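Long-range contacts in FdhC (Acinetobacter nosocomialis, PDB 5KTC), which transfers an acyl group, here 3-hydroxybutanoyl, from its coenzyme A thioester to the amino group of a dTDP-linked aminosugar, as a sugar N-acyltransferase of the GNAT superfamily: residues 12-17 against 65-70; 146-151 against 158-163. All coordinates share one frame; numbering follows the deposited sequence.

Contact 1 (12-17 against 65-70). With FUH ([[(2~{R},3~{S},5~{R})-5-[5-methyl-2,4-bis(oxidanylidene)pyrimidin-1-yl]-3-oxidanyl-oxolan-2-yl]methoxy-oxidanyl-phosphoryl] [(2~{R},3~{R},4~{S},5~{R},6~{R})-6-methyl-3,5-bis(oxidanyl)-4-[[(3~{R})-3-oxidanylbutanoyl]amino]oxan-2-yl] hydrogen phosphate), chain C.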
loop_
_atom_site.group_PDB
_atom_site.type_symbol
_atom_site.label_atom_id
_atom_site.label_comp_id
_atom_site.label_asym_id
_atom_site.label_seq_id
_atom_site.Cartn_x
_atom_site.Cartn_y
_atom_site.Cartn_z
ATOM N N TYR A 12 0.326 -10.360 -4.919
ATOM C CA TYR A 12 -0.629 -9.737 -5.772
ATOM C C TYR A 12 -1.672 -9.064 -4.910
ATOM O O TYR A 12 -1.760 -9.347 -3.710
ATOM C CB TYR A 12 -1.298 -10.719 -6.723
ATOM C CG TYR A 12 -2.088 -11.844 -6.127
ATOM C CD1 TYR A 12 -1.488 -13.058 -5.799
ATOM C CD2 TYR A 12 -3.432 -11.717 -5.883
ATOM C CE1 TYR A 12 -2.212 -14.118 -5.303
ATOM C CE2 TYR A 12 -4.167 -12.780 -5.360
ATOM C CZ TYR A 12 -3.568 -13.980 -5.035
ATOM O OH TYR A 12 -4.272 -15.036 -4.424
ATOM N N LEU A 13 -2.375 -8.136 -5.501
ATOM C CA LEU A 13 -3.393 -7.340 -4.797
ATOM C C LEU A 13 -4.710 -7.534 -5.470
ATOM O O LEU A 13 -4.779 -7.584 -6.671
ATOM C CB LEU A 13 -3.098 -5.830 -4.852
ATOM C CG LEU A 13 -1.786 -5.214 -4.331
ATOM C CD1 LEU A 13 -1.875 -3.758 -3.921
ATOM C CD2 LEU A 13 -1.024 -5.986 -3.318
ATOM N N ARG A 14 -5.783 -7.497 -4.690
ATOM C CA ARG A 14 -7.145 -7.423 -5.246
ATOM C C ARG A 14 -8.045 -6.609 -4.373
ATOM O O ARG A 14 -7.791 -6.518 -3.144
ATOM C CB ARG A 14 -7.708 -8.812 -5.515
ATOM C CG ARG A 14 -8.009 -9.619 -4.258
ATOM C CD ARG A 14 -9.431 -10.207 -4.267
ATOM N NE ARG A 14 -9.654 -11.001 -3.079
ATOM C CZ ARG A 14 -10.097 -10.567 -1.905
ATOM N NH1 ARG A 14 -10.466 -9.298 -1.741
ATOM N NH2 ARG A 14 -10.199 -11.432 -0.883
ATOM N N LEU A 15 -9.079 -6.007 -4.965
ATOM C CA LEU A 15 -9.950 -5.117 -4.163
ATOM C C LEU A 15 -10.649 -5.794 -2.998
ATOM O O LEU A 15 -11.117 -6.942 -3.112
ATOM C CB LEU A 15 -10.979 -4.468 -5.074
ATOM C CG LEU A 15 -10.390 -3.489 -6.116
ATOM C CD1 LEU A 15 -11.396 -3.001 -7.147
ATOM C CD2 LEU A 15 -9.766 -2.301 -5.407
ATOM N N VAL A 16 -10.728 -5.068 -1.882
ATOM C CA VAL A 16 -11.441 -5.519 -0.675
ATOM C C VAL A 16 -12.919 -5.798 -0.950
ATOM O O VAL A 16 -13.562 -5.053 -1.707
ATOM C CB VAL A 16 -11.255 -4.494 0.465
ATOM C CG1 VAL A 16 -12.196 -4.720 1.642
ATOM C CG2 VAL A 16 -9.812 -4.590 0.921
ATOM N N GLU A 17 -13.426 -6.878 -0.364
ATOM C CA GLU A 17 -14.908 -7.165 -0.386
ATOM C C GLU A 17 -15.405 -7.257 1.071
ATOM O O GLU A 17 -14.589 -7.431 2.006
ATOM C CB GLU A 17 -15.201 -8.483 -1.116
ATOM C CG GLU A 17 -14.698 -8.658 -2.555
ATOM C CD GLU A 17 -15.319 -7.696 -3.548
ATOM O OE1 GLU A 17 -14.735 -7.509 -4.628
ATOM O OE2 GLU A 17 -16.403 -7.134 -3.273
ATOM N N TYR A 65 -9.045 0.051 -1.978
ATOM C CA TYR A 65 -8.550 -0.669 -0.800
ATOM C C TYR A 65 -8.337 -2.105 -1.208
ATOM O O TYR A 65 -9.229 -2.677 -1.832
ATOM C CB TYR A 65 -9.619 -0.616 0.263
ATOM C CG TYR A 65 -9.327 -1.068 1.639
ATOM C CD1 TYR A 65 -8.053 -1.304 2.104
ATOM C CD2 TYR A 65 -10.377 -1.219 2.535
ATOM C CE1 TYR A 65 -7.832 -1.679 3.430
ATOM C CE2 TYR A 65 -10.171 -1.592 3.861
ATOM C CZ TYR A 65 -8.894 -1.821 4.309
ATOM O OH TYR A 65 -8.653 -2.221 5.659
ATOM N N PHE A 66 -7.157 -2.650 -0.926
ATOM C CA PHE A 66 -6.721 -3.959 -1.400
ATOM C C PHE A 66 -6.295 -4.905 -0.287
ATOM O O PHE A 66 -5.719 -4.488 0.711
ATOM C CB PHE A 66 -5.523 -3.832 -2.365
ATOM C CG PHE A 66 -5.796 -2.962 -3.571
ATOM C CD1 PHE A 66 -5.645 -1.613 -3.496
ATOM C CD2 PHE A 66 -6.141 -3.521 -4.773
ATOM C CE1 PHE A 66 -5.897 -0.780 -4.559
ATOM C CE2 PHE A 66 -6.414 -2.733 -5.869
ATOM C CZ PHE A 66 -6.280 -1.342 -5.781
ATOM N N ILE A 67 -6.609 -6.180 -0.485
ATOM C CA ILE A 67 -5.956 -7.256 0.242
ATOM C C ILE A 67 -4.674 -7.606 -0.547
ATOM O O ILE A 67 -4.724 -7.640 -1.774
ATOM C CB ILE A 67 -6.819 -8.519 0.345
ATOM C CG1 ILE A 67 -8.187 -8.193 0.930
ATOM C CG2 ILE A 67 -6.092 -9.581 1.131
ATOM C CD1 ILE A 67 -8.171 -7.604 2.336
ATOM N N ILE A 68 -3.595 -7.800 0.203
ATOM C CA ILE A 68 -2.327 -8.237 -0.310
ATOM C C ILE A 68 -2.284 -9.751 -0.106
ATOM O O ILE A 68 -2.532 -10.222 1.020
ATOM C CB ILE A 68 -1.142 -7.587 0.403
ATOM C CG1 ILE A 68 -1.211 -6.040 0.385
ATOM C CG2 ILE A 68 0.151 -8.089 -0.250
ATOM C CD1 ILE A 68 -0.151 -5.372 1.258
ATOM N N PHE A 69 -1.926 -10.492 -1.155
ATOM C CA PHE A 69 -1.883 -11.966 -1.139
ATOM C C PHE A 69 -0.484 -12.437 -1.462
ATOM O O PHE A 69 0.187 -11.777 -2.216
ATOM C CB PHE A 69 -2.820 -12.569 -2.197
ATOM C CG PHE A 69 -4.245 -12.641 -1.769
ATOM C CD1 PHE A 69 -5.128 -11.544 -2.003
ATOM C CD2 PHE A 69 -4.721 -13.800 -1.129
ATOM C CE1 PHE A 69 -6.461 -11.629 -1.587
ATOM C CE2 PHE A 69 -6.038 -13.859 -0.712
ATOM C CZ PHE A 69 -6.903 -12.776 -0.942
ATOM N N ARG A 70 -0.077 -13.565 -0.883
ATOM C CA ARG A 70 1.100 -14.267 -1.385
ATOM C C ARG A 70 0.716 -15.227 -2.531
ATOM O O ARG A 70 -0.272 -15.987 -2.465
ATOM C CB ARG A 70 1.967 -14.838 -0.294
ATOM C CG ARG A 70 1.454 -15.985 0.460
ATOM C CD ARG A 70 2.399 -16.339 1.568
ATOM N NE ARG A 70 3.549 -17.063 1.012
ATOM C CZ ARG A 70 4.715 -17.210 1.612
ATOM N NH1 ARG A 70 4.967 -16.605 2.765
ATOM N NH2 ARG A 70 5.672 -17.919 1.006
HETATM O O1 FUH C . 0.036 3.336 6.420
HETATM C C1 FUH C . 0.395 4.508 6.440
HETATM C C2 FUH C . 1.353 5.083 5.450
HETATM C C3 FUH C . 2.240 4.034 4.831
HETATM O O2 FUH C . 3.463 3.859 5.590
HETATM C C4 FUH C . 2.666 4.446 3.445
HETATM N N1 FUH C . -0.099 5.415 7.375
HETATM C C5 FUH C . -1.279 5.076 8.177
HETATM C C6 FUH C . -1.074 5.441 9.659
HETATM O O3 FUH C . -0.766 6.769 9.710
HETATM C C7 FUH C . -2.322 5.301 10.499
HETATM C C8 FUH C . -2.224 5.932 11.909
HETATM O O4 FUH C . -3.439 5.933 9.850
HETATM C C9 FUH C . -2.487 5.818 7.633
HETATM O O5 FUH C . -2.852 5.362 6.322
HETATM C C10 FUH C . -3.664 5.549 8.482
HETATM O O6 FUH C . -3.929 4.157 8.406
HETATM P P1 FUH C . -5.269 3.533 8.934
HETATM O O7 FUH C . -5.256 3.307 10.400
HETATM O O8 FUH C . -5.373 2.212 8.170
HETATM O O9 FUH C . -6.532 4.320 8.372
HETATM P P2 FUH C . -7.280 5.642 8.876
HETATM O O10 FUH C . -7.401 6.546 7.698
HETATM O O11 FUH C . -6.448 6.209 10.018
HETATM O O12 FUH C . -8.648 4.999 9.302
HETATM C C11 FUH C . -9.830 5.804 9.348
HETATM C C12 FUH C . -10.757 5.214 10.380
HETATM C C13 FUH C . -10.060 4.855 11.710
HETATM O O13 FUH C . -10.925 5.059 12.842
HETATM C C14 FUH C . -9.824 3.353 11.634
HETATM C C15 FUH C . -10.999 2.915 10.795
HETATM O O14 FUH C . -11.323 3.996 9.885
HETATM N N2 FUH C . -10.771 1.774 9.881
HETATM C C16 FUH C . -9.904 1.873 8.835
HETATM C C17 FUH C . -9.754 0.808 7.946
HETATM C C18 FUH C . -8.815 0.876 6.761
HETATM C C19 FUH C . -10.514 -0.373 8.209
HETATM O O15 FUH C . -10.443 -1.369 7.378
HETATM N N3 FUH C . -11.360 -0.444 9.246
HETATM C C20 FUH C . -11.507 0.630 10.029
HETATM O O16 FUH C . -12.324 0.546 11.065
#
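Over one face of the Tyr12 ring sits Phe69 CB, 3.4 Å from the ring centroid and 18° off its normal, a CH-pi contact. The Phe69 ring continues beyond it almost parallel to the Tyr12 ring but slid so far that the two barely overlap, their centroids 5.0 Å apart. At the edge of Phe69, near its plane, comes Arg14 NH2, 3.6 Å from Phe69 CZ; guanidinium and phenyl planes are 55° apart, and Phe69 CE1 and Ile67 CB lie over one face of the guanidinium. The Phe66 ring takes Leu15 CD2 over one face, and Tyr65 takes Val16 CG2 over one of its own.

These rings decorate an antiparallel pair, 11-15 beside 63-70, at one edge of the mixed GNAT sheet, where 11-15 is the outermost strand. Tyr12 with Phe69 and Arg14 with Ile67 are hydrogen-bonded pairs, each joined by two backbone bonds, and Leu13 with Ile68 is a non-hydrogen-bonded pair. Tyr12, Arg14, Ile67 and Phe69 share one face, whereas Leu13 and Ile68 lie on the other, packing side by side through Leu13 CD2 and Ile68 CG1 at 3.7 Å. Past the strand, Val16 N still donates to Tyr65 O at 2.8 Å.

Arg14 bends at chi2, and its NH1 reaches Leu15 O at 2.8 Å from above that carbonyl's plane; NH1 also forms a salt bridge with Asp20. With CG anti to the backbone N (chi1 -170°), Tyr65 extends into the nucleotide-sugar pocket, where its OH donates to the thymine carbonyl oxygen O15 of FUH at 2.6 Å, the ligand oxygen lying near the plane of the phenol ring.

Contact 2 (146-151 against 158-163)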
loop_
_atom_site.group_PDB
_atom_site.type_symbol
_atom_site.label_atom_id
_atom_site.label_comp_id
_atom_site.label_asym_id
_atom_site.label_seq_id
_atom_site.Cartn_x
_atom_site.Cartn_y
_atom_site.Cartn_z
ATOM N N MET A 146 13.342 4.366 -0.601
ATOM C CA MET A 146 12.683 4.293 -1.926
ATOM C C MET A 146 12.585 5.671 -2.621
ATOM O O MET A 146 12.298 5.742 -3.803
ATOM C CB MET A 146 11.263 3.705 -1.766
ATOM C CG MET A 146 10.565 3.334 -3.060
ATOM S SD MET A 146 9.074 2.352 -2.727
ATOM C CE MET A 146 9.779 0.751 -2.337
ATOM N N GLY A 147 12.741 6.762 -1.868
ATOM C CA GLY A 147 12.794 8.132 -2.476
ATOM C C GLY A 147 11.737 9.121 -2.083
ATOM O O GLY A 147 11.570 10.167 -2.748
ATOM N N ALA A 148 11.003 8.816 -1.022
ATOM C CA ALA A 148 10.030 9.742 -0.453
ATOM C C ALA A 148 10.762 10.975 0.098
ATOM O O ALA A 148 11.891 10.884 0.522
ATOM C CB ALA A 148 9.238 9.100 0.663
ATOM N N GLN A 149 10.137 12.115 -0.017
ATOM C CA GLN A 149 10.720 13.318 0.513
ATOM C C GLN A 149 9.952 13.682 1.793
ATOM O O GLN A 149 8.746 13.902 1.843
ATOM C CB GLN A 149 10.751 14.422 -0.542
ATOM C CG GLN A 149 11.679 15.602 -0.196
ATOM C CD GLN A 149 11.346 16.945 -0.924
ATOM O OE1 GLN A 149 11.735 18.046 -0.446
ATOM N NE2 GLN A 149 10.605 16.869 -2.047
ATOM N N LYS A 150 10.736 13.750 2.849
ATOM C CA LYS A 150 10.331 14.219 4.135
ATOM C C LYS A 150 10.021 15.676 3.915
ATOM O O LYS A 150 10.946 16.451 3.641
ATOM C CB LYS A 150 11.565 13.958 5.059
ATOM C CG LYS A 150 11.379 14.139 6.553
ATOM C CD LYS A 150 12.369 13.300 7.399
ATOM C CE LYS A 150 12.208 13.732 8.878
ATOM N NZ LYS A 150 13.089 13.183 9.963
ATOM N N ILE A 151 8.740 16.026 3.849
ATOM C CA ILE A 151 8.327 17.403 3.805
ATOM C C ILE A 151 8.512 18.002 5.222
ATOM O O ILE A 151 9.193 19.031 5.381
ATOM C CB ILE A 151 6.818 17.649 3.651
ATOM C CG1 ILE A 151 6.248 17.426 2.293
ATOM C CG2 ILE A 151 6.455 19.104 3.978
ATOM C CD1 ILE A 151 4.732 17.148 2.479
ATOM N N ILE A 158 5.678 12.148 10.829
ATOM C CA ILE A 158 6.394 12.744 9.755
ATOM C C ILE A 158 5.546 12.584 8.492
ATOM O O ILE A 158 4.927 11.537 8.270
ATOM C CB ILE A 158 7.781 12.211 9.643
ATOM C CG1 ILE A 158 8.547 12.569 10.928
ATOM C CG2 ILE A 158 8.502 12.824 8.406
ATOM C CD1 ILE A 158 9.810 11.770 11.068
ATOM N N TYR A 159 5.460 13.691 7.714
ATOM C CA TYR A 159 4.625 13.781 6.511
ATOM C C TYR A 159 5.542 13.720 5.307
ATOM O O TYR A 159 6.609 14.389 5.272
ATOM C CB TYR A 159 3.851 15.091 6.501
ATOM C CG TYR A 159 2.882 15.106 7.581
ATOM C CD1 TYR A 159 1.672 14.483 7.426
ATOM C CD2 TYR A 159 3.218 15.631 8.841
ATOM C CE1 TYR A 159 0.795 14.378 8.446
ATOM C CE2 TYR A 159 2.325 15.563 9.876
ATOM C CZ TYR A 159 1.131 14.958 9.698
ATOM O OH TYR A 159 0.177 14.808 10.690
ATOM N N TYR A 160 5.158 12.897 4.328
ATOM C CA TYR A 160 5.982 12.676 3.162
ATOM C C TYR A 160 5.198 12.938 1.901
ATOM O O TYR A 160 3.985 12.803 1.886
ATOM C CB TYR A 160 6.457 11.204 3.115
ATOM C CG TYR A 160 7.390 10.813 4.222
ATOM C CD1 TYR A 160 6.917 10.298 5.424
ATOM C CD2 TYR A 160 8.757 10.934 4.051
ATOM C CE1 TYR A 160 7.807 9.988 6.450
ATOM C CE2 TYR A 160 9.635 10.561 5.043
ATOM C CZ TYR A 160 9.143 10.092 6.242
ATOM O OH TYR A 160 10.058 9.765 7.200
ATOM N N ILE A 161 5.939 13.186 0.831
ATOM C CA ILE A 161 5.401 13.064 -0.508
ATOM C C ILE A 161 6.333 12.191 -1.378
ATOM O O ILE A 161 7.539 12.078 -1.160
ATOM C CB ILE A 161 5.100 14.374 -1.269
ATOM C CG1 ILE A 161 6.330 14.988 -1.813
ATOM C CG2 ILE A 161 4.330 15.381 -0.421
ATOM C CD1 ILE A 161 7.329 15.337 -0.788
ATOM N N PHE A 162 5.737 11.596 -2.398
ATOM C CA PHE A 162 6.493 10.696 -3.302
ATOM C C PHE A 162 6.112 11.132 -4.730
ATOM O O PHE A 162 4.960 11.156 -5.077
ATOM C CB PHE A 162 6.197 9.224 -2.971
ATOM C CG PHE A 162 7.096 8.267 -3.693
ATOM C CD1 PHE A 162 6.848 7.917 -4.998
ATOM C CD2 PHE A 162 8.224 7.756 -3.069
ATOM C CE1 PHE A 162 7.720 7.121 -5.708
ATOM C CE2 PHE A 162 9.093 6.954 -3.785
ATOM C CZ PHE A 162 8.825 6.626 -5.093
ATOM N N PRO A 163 7.060 11.654 -5.490
ATOM C CA PRO A 163 6.688 12.220 -6.789
ATOM C C PRO A 163 6.634 11.142 -7.876
ATOM O O PRO A 163 7.391 10.164 -7.797
ATOM C CB PRO A 163 7.854 13.185 -7.088
ATOM C CG PRO A 163 8.984 12.553 -6.446
ATOM C CD PRO A 163 8.449 11.916 -5.164
#
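Ile161 meets Gln149, with which it shares a face of the strand pair, and also Ile151. Its CG1 stands between backbone N and carbonyl carbon (chi1 78°), which brings CD1 to 3.6 Å from Gln149 CB, while CG2 approaches Ile151 CD1 at 3.4 Å, a close methyl-methyl approach. The backbone beneath is reciprocal: Gln149 N donates to Ile161 O at 2.8 Å, nearly straight at 173°, and Ile161 N returns a bond to Gln149 O.

Strands 149-153 and 157-163 form the antiparallel beta hairpin that makes up one edge of the sheet, 149-153 being its outermost strand. Ile151 N extends the ladder to Tyr159 O, with a more bent N-H...O angle of 137°.

Phe162 works at the other end, where helix 137-146 finishes in a Schellman motif at Gly147, whose phi is positive. The Phe162 ring has Met146 O at its edge, near its plane, 3.4 Å from Phe162 CE2, and the Met146 sulfur lies obliquely, 5.5 Å from the centroid, a Met-aromatic contact. Asn170 ND2 satisfies the same Met146 carbonyl. Lys150, on the face shared with Tyr160, runs its extended chain across Ile158, CG lying 3.7 Å from Ile158 CG2.

Overall arrangement
Contacts 1 and 2 join antiparallel neighbours at the two ends of one seven-stranded sheet, on opposite sides of the chain's centre; their own centres are about 24 Å apart and their nearest atoms about 12 Å. Each pairs an outermost strand with the next one in. Contact 1 unites elements 48 residues apart in sequence, has no exposed residue among those touching, and adds CH-pi contacts on aromatic faces to its backbone ladder; contact 2 is a local hairpin with three exposed residues and mainly aliphatic packing on its outer strand. Their relation to the ligands also differs: residues 65-70 supply a direct bond to the nucleotide sugar, whereas residues 146-151 approach coenzyme A through Met146, whose side chain is about 5 Å away.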